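Local coordinates for S-M checkpoint control protein rad4 (Schizosaccharomyces pombe, PDB 4BU0) that serves as an essential adaptor in DNA replication and in the checkpoint coupling S and M phases, its paired BRCT domains binding phosphorylated Crb2, at residues A[152-155]-A[156-159]; A[163-166]-A[167-171]. One frame throughout, in Å; residues are numbered along the deposited sequence.

In the fold
Both contacts belong to the second BRCT repeat of the chain, whose parallel sheet has strand 161-163 at one edge. Interaction 1 lies on helix 150-157 and its C-terminal end, in the crossover that links strand 141-144 to strand 161-163. Interaction 2 follows in series, where strand 161-163 gives way to helix 166-174. Their centres are about 19 Å apart; three residues separate them along the chain, and their segments do not otherwise touch. Interaction 1 is a surface contact whose aromatic pair packs on the bound Crb2 phosphopeptide; interaction 2 is partly buried, packing the start of the following helix against the sheet and helix 116-126. One thus faces the ligand, the other the domain core.

Interaction 1. Residues A[152-155]-A[156-159]; sequences YEYA and LKWK
Three successive helical hydrogen bonds tie 152-155 to 156-159, from the amides of L156, K157 and W158 to the carbonyls of Y152, E153 and Y154, and the last of them, W158 N to Y154 O at 2.9 Å, joins the backbones of the two aromatic residues. Y154 turns the edge of its ring to the indole of W158 in a T-shaped pair, the six-membered rings centred 4.8 Å apart with planes at 84°. The touching edge is that of CD2 and CE2: Y154 CD2 stands 3.4 Å from W158 CZ2, above the indole face but toward its rim. Broad flat groups suit this place, because each also packs against an apolar side chain of the bound phosphopeptide. The helix is the one in the beta-alpha-beta crossover of the BRCT fold, between strands 141-144 and 161-163, and it ends in a Schellman motif with K159 at positive phi. K157 runs beside Y154; with CG anti to the backbone N (chi1 -177°) and the chain extended beyond it, CD comes over a face of the tyrosine ring in a CH-pi contact 4.1 Å from the centroid. Beyond it the long lysine takes its ammonium to water, K157 NZ giving a bond of 2.6 Å to water 1, which is also weakly linked to Y154 OH. On another side of the helix L156 lays CG over a face of the Y152 ring, while L156 CD1 meets Y152 CE2 at 3.7 Å. Small A155 turns inward, its methyl packing on I160 and V162.

Interaction 2. Residues A[163-166]-A[167-171]; sequences VCVE and WLWQS
V163 and W167 meet where the last strand of the BRCT sheet, 161-163, turns into helix 166-174, V163 CG2 lying 3.8 Å from W167 CB and nearly as close to CE3 of the indole. This is the tightly packed side: the branched valine and the large indole fill the layer between helix and sheet, both touching I143 of strand 141-144, while W167 stacks on H141 and gives its NE1 proton to L178 O. The first turn is fastened by W167 N to C164 O at 3.0 Å and by W169 N to V165 O, a straighter bond lying in the carbonyl plane. In V165, CG2, anti to the backbone N, is the branch that reaches over a face of W169, 3.6 Å from W169 NE1. Toward the less buried side the packing gives way to polar side chains. E166 bends at chi2 (61°), turning its carboxylate back across the side chain of Q170, whose NE2 donates to E166 OE2 at 2.9 Å, while E166 OE1 lies at the indole edge of W169. An alanine at E166 removes this acceptor, and the Q170 amide would probably be freer to turn, with the edge of W169 left without its polar neighbour. The carboxylate and amide planes stand 81° apart, yet E166 OE2 uses its anti lone pair and lies in the Q170 amide plane.

Interaction 1. Residues A[152-155]-A[156-159]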
loop_
_atom_site.group_PDB
_atom_site.type_symbol
_atom_site.label_atom_id
_atom_site.label_comp_id
_atom_site.label_asym_id
_atom_site.label_seq_id
_atom_site.Cartn_x
_atom_site.Cartn_y
_atom_site.Cartn_z
ATOM N N TYR A 152 -18.997 13.820 -2.340
ATOM C CA TYR A 152 -19.516 12.552 -2.793
ATOM C C TYR A 152 -19.888 12.578 -4.268
ATOM O O TYR A 152 -19.508 11.664 -4.988
ATOM C CB TYR A 152 -20.760 12.192 -1.954
ATOM C CG TYR A 152 -21.483 10.948 -2.426
ATOM C CD1 TYR A 152 -20.971 9.680 -2.170
ATOM C CD2 TYR A 152 -22.684 11.039 -3.128
ATOM C CE1 TYR A 152 -21.622 8.532 -2.620
ATOM C CE2 TYR A 152 -23.350 9.893 -3.572
ATOM C CZ TYR A 152 -22.814 8.645 -3.312
ATOM O OH TYR A 152 -23.456 7.510 -3.748
ATOM N N GLU A 153 -20.595 13.645 -4.720
ATOM C CA GLU A 153 -21.005 13.694 -6.123
ATOM C C GLU A 153 -19.792 13.772 -7.053
ATOM O O GLU A 153 -19.772 13.120 -8.103
ATOM C CB GLU A 153 -21.964 14.877 -6.377
ATOM C CG GLU A 153 -23.282 14.745 -5.608
ATOM C CD GLU A 153 -24.189 13.575 -5.953
ATOM O OE1 GLU A 153 -24.067 13.018 -7.071
ATOM O OE2 GLU A 153 -25.044 13.229 -5.104
ATOM N N TYR A 154 -18.755 14.547 -6.661
ATOM C CA TYR A 154 -17.599 14.635 -7.532
ATOM C C TYR A 154 -16.779 13.350 -7.533
ATOM O O TYR A 154 -16.187 12.994 -8.551
ATOM C CB TYR A 154 -16.717 15.862 -7.213
ATOM C CG TYR A 154 -16.753 16.823 -8.393
ATOM C CD1 TYR A 154 -17.963 17.340 -8.861
ATOM C CD2 TYR A 154 -15.597 17.158 -9.073
ATOM C CE1 TYR A 154 -18.010 18.170 -9.985
ATOM C CE2 TYR A 154 -15.629 17.988 -10.196
ATOM C CZ TYR A 154 -16.837 18.493 -10.645
ATOM O OH TYR A 154 -16.862 19.310 -11.750
ATOM N N ALA A 155 -16.745 12.621 -6.391
ATOM C CA ALA A 155 -16.021 11.346 -6.405
ATOM C C ALA A 155 -16.704 10.376 -7.365
ATOM O O ALA A 155 -16.023 9.612 -8.044
ATOM C CB ALA A 155 -15.995 10.762 -4.996
ATOM N N LEU A 156 -18.048 10.395 -7.418
ATOM C CA LEU A 156 -18.727 9.498 -8.363
ATOM C C LEU A 156 -18.356 9.869 -9.806
ATOM O O LEU A 156 -18.005 8.995 -10.591
ATOM C CB LEU A 156 -20.250 9.534 -8.183
ATOM C CG LEU A 156 -20.846 8.978 -6.902
ATOM C CD1 LEU A 156 -22.359 8.947 -7.006
ATOM C CD2 LEU A 156 -20.348 7.559 -6.617
ATOM N N LYS A 157 -18.323 11.181 -10.113
ATOM C CA LYS A 157 -17.958 11.660 -11.446
ATOM C C LYS A 157 -16.501 11.294 -11.843
ATOM O O LYS A 157 -16.241 10.902 -12.996
ATOM C CB LYS A 157 -18.160 13.185 -11.457
ATOM C CG LYS A 157 -17.910 13.843 -12.777
ATOM C CD LYS A 157 -18.172 15.311 -12.629
ATOM C CE LYS A 157 -17.839 16.000 -13.910
ATOM N NZ LYS A 157 -18.778 17.115 -14.160
ATOM N N TRP A 158 -15.553 11.423 -10.910
ATOM C CA TRP A 158 -14.134 11.150 -11.154
ATOM C C TRP A 158 -13.778 9.662 -10.976
ATOM O O TRP A 158 -12.592 9.303 -11.054
ATOM C CB TRP A 158 -13.259 11.985 -10.203
ATOM C CG TRP A 158 -13.072 13.417 -10.603
ATOM C CD1 TRP A 158 -13.133 13.933 -11.867
ATOM C CD2 TRP A 158 -12.735 14.514 -9.736
ATOM N NE1 TRP A 158 -12.840 15.278 -11.842
ATOM C CE2 TRP A 158 -12.615 15.667 -10.548
ATOM C CE3 TRP A 158 -12.576 14.645 -8.344
ATOM C CZ2 TRP A 158 -12.302 16.928 -10.023
ATOM C CZ3 TRP A 158 -12.312 15.902 -7.816
ATOM C CH2 TRP A 158 -12.127 17.017 -8.651
ATOM N N LYS A 159 -14.795 8.820 -10.663
ATOM C CA LYS A 159 -14.629 7.372 -10.443
ATOM C C LYS A 159 -13.646 7.091 -9.296
ATOM O O LYS A 159 -12.813 6.178 -9.363
ATOM C CB LYS A 159 -14.211 6.655 -11.749
ATOM C CG LYS A 159 -15.298 6.811 -12.828
ATOM C CD LYS A 159 -15.049 5.975 -14.083
ATOM C CE LYS A 159 -15.853 6.473 -15.271
ATOM N NZ LYS A 159 -17.320 6.554 -14.994
HETATM O O HOH W 1 -19.982 19.130 -13.052
#

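Interaction 2. Residues A[163-166]-A[167-171]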
loop_
_atom_site.group_PDB
_atom_site.type_symbol
_atom_site.label_atom_id
_atom_site.label_comp_id
_atom_site.label_asym_id
_atom_site.label_seq_id
_atom_site.Cartn_x
_atom_site.Cartn_y
_atom_site.Cartn_z
ATOM N N VAL A 163 -15.831 4.890 0.230
ATOM C CA VAL A 163 -15.935 3.800 1.195
ATOM C C VAL A 163 -16.387 4.306 2.551
ATOM O O VAL A 163 -16.252 5.496 2.869
ATOM C CB VAL A 163 -14.550 3.104 1.349
ATOM C CG1 VAL A 163 -14.130 2.394 0.063
ATOM C CG2 VAL A 163 -13.439 4.077 1.805
ATOM N N CYS A 164 -16.915 3.395 3.366
ATOM C CA CYS A 164 -17.165 3.743 4.760
ATOM C C CYS A 164 -15.858 3.570 5.555
ATOM O O CYS A 164 -14.886 2.968 5.058
ATOM C CB CYS A 164 -18.293 2.929 5.365
ATOM S SG CYS A 164 -17.950 1.175 5.408
ATOM N N VAL A 165 -15.830 4.122 6.771
ATOM C CA VAL A 165 -14.601 4.147 7.544
ATOM C C VAL A 165 -14.088 2.724 7.894
ATOM O O VAL A 165 -12.910 2.549 8.176
ATOM C CB VAL A 165 -14.723 5.061 8.782
ATOM C CG1 VAL A 165 -15.686 4.475 9.819
ATOM C CG2 VAL A 165 -13.353 5.390 9.377
ATOM N N GLU A 166 -14.973 1.716 7.870
ATOM C CA GLU A 166 -14.560 0.345 8.148
ATOM C C GLU A 166 -13.471 -0.112 7.174
ATOM O O GLU A 166 -12.634 -0.933 7.528
ATOM C CB GLU A 166 -15.790 -0.556 8.059
ATOM C CG GLU A 166 -15.589 -1.972 8.593
ATOM C CD GLU A 166 -15.224 -2.149 10.060
ATOM O OE1 GLU A 166 -15.308 -1.181 10.851
ATOM O OE2 GLU A 166 -14.744 -3.257 10.386
ATOM N N TRP A 167 -13.420 0.487 5.970
ATOM C CA TRP A 167 -12.321 0.184 5.051
ATOM C C TRP A 167 -10.975 0.492 5.698
ATOM O O TRP A 167 -10.015 -0.268 5.571
ATOM C CB TRP A 167 -12.466 1.010 3.757
ATOM C CG TRP A 167 -11.202 1.020 2.939
ATOM C CD1 TRP A 167 -10.766 0.040 2.088
ATOM C CD2 TRP A 167 -10.197 2.048 2.919
ATOM N NE1 TRP A 167 -9.528 0.372 1.577
ATOM C CE2 TRP A 167 -9.151 1.597 2.082
ATOM C CE3 TRP A 167 -10.084 3.308 3.541
ATOM C CZ2 TRP A 167 -7.991 2.353 1.867
ATOM C CZ3 TRP A 167 -8.942 4.063 3.323
ATOM C CH2 TRP A 167 -7.912 3.586 2.494
ATOM N N LEU A 168 -10.906 1.663 6.345
ATOM C CA LEU A 168 -9.676 2.066 6.982
ATOM C C LEU A 168 -9.316 1.160 8.147
ATOM O O LEU A 168 -8.161 0.728 8.254
ATOM C CB LEU A 168 -9.833 3.525 7.464
ATOM C CG LEU A 168 -8.614 4.103 8.217
ATOM C CD1 LEU A 168 -7.383 4.179 7.314
ATOM C CD2 LEU A 168 -8.945 5.508 8.750
ATOM N N TRP A 169 -10.284 0.867 8.992
ATOM C CA TRP A 169 -9.979 0.051 10.139
ATOM C C TRP A 169 -9.561 -1.351 9.751
ATOM O O TRP A 169 -8.633 -1.842 10.285
ATOM C CB TRP A 169 -11.135 0.040 11.134
ATOM C CG TRP A 169 -11.656 1.394 11.560
ATOM C CD1 TRP A 169 -12.945 1.715 11.715
ATOM C CD2 TRP A 169 -10.907 2.565 11.899
ATOM N NE1 TRP A 169 -13.064 3.016 12.104
ATOM C CE2 TRP A 169 -11.819 3.547 12.217
ATOM C CE3 TRP A 169 -9.563 2.876 11.950
ATOM C CZ2 TRP A 169 -11.425 4.812 12.572
ATOM C CZ3 TRP A 169 -9.207 4.132 12.309
ATOM C CH2 TRP A 169 -10.130 5.063 12.592
ATOM N N GLN A 170 -10.284 -1.944 8.814
ATOM C CA GLN A 170 -9.902 -3.302 8.426
ATOM C C GLN A 170 -8.578 -3.325 7.648
ATOM O O GLN A 170 -7.848 -4.311 7.756
ATOM C CB GLN A 170 -11.025 -3.981 7.632
ATOM C CG GLN A 170 -12.191 -4.327 8.562
ATOM C CD GLN A 170 -13.144 -5.337 7.935
ATOM O OE1 GLN A 170 -12.764 -6.150 7.076
ATOM N NE2 GLN A 170 -14.406 -5.281 8.360
ATOM N N SER A 171 -8.275 -2.274 6.836
ATOM C CA SER A 171 -7.004 -2.237 6.102
ATOM C C SER A 171 -5.863 -2.134 7.090
ATOM O O SER A 171 -4.871 -2.855 6.963
ATOM C CB SER A 171 -6.975 -1.044 5.139
ATOM O OG SER A 171 -7.887 -1.231 4.066
#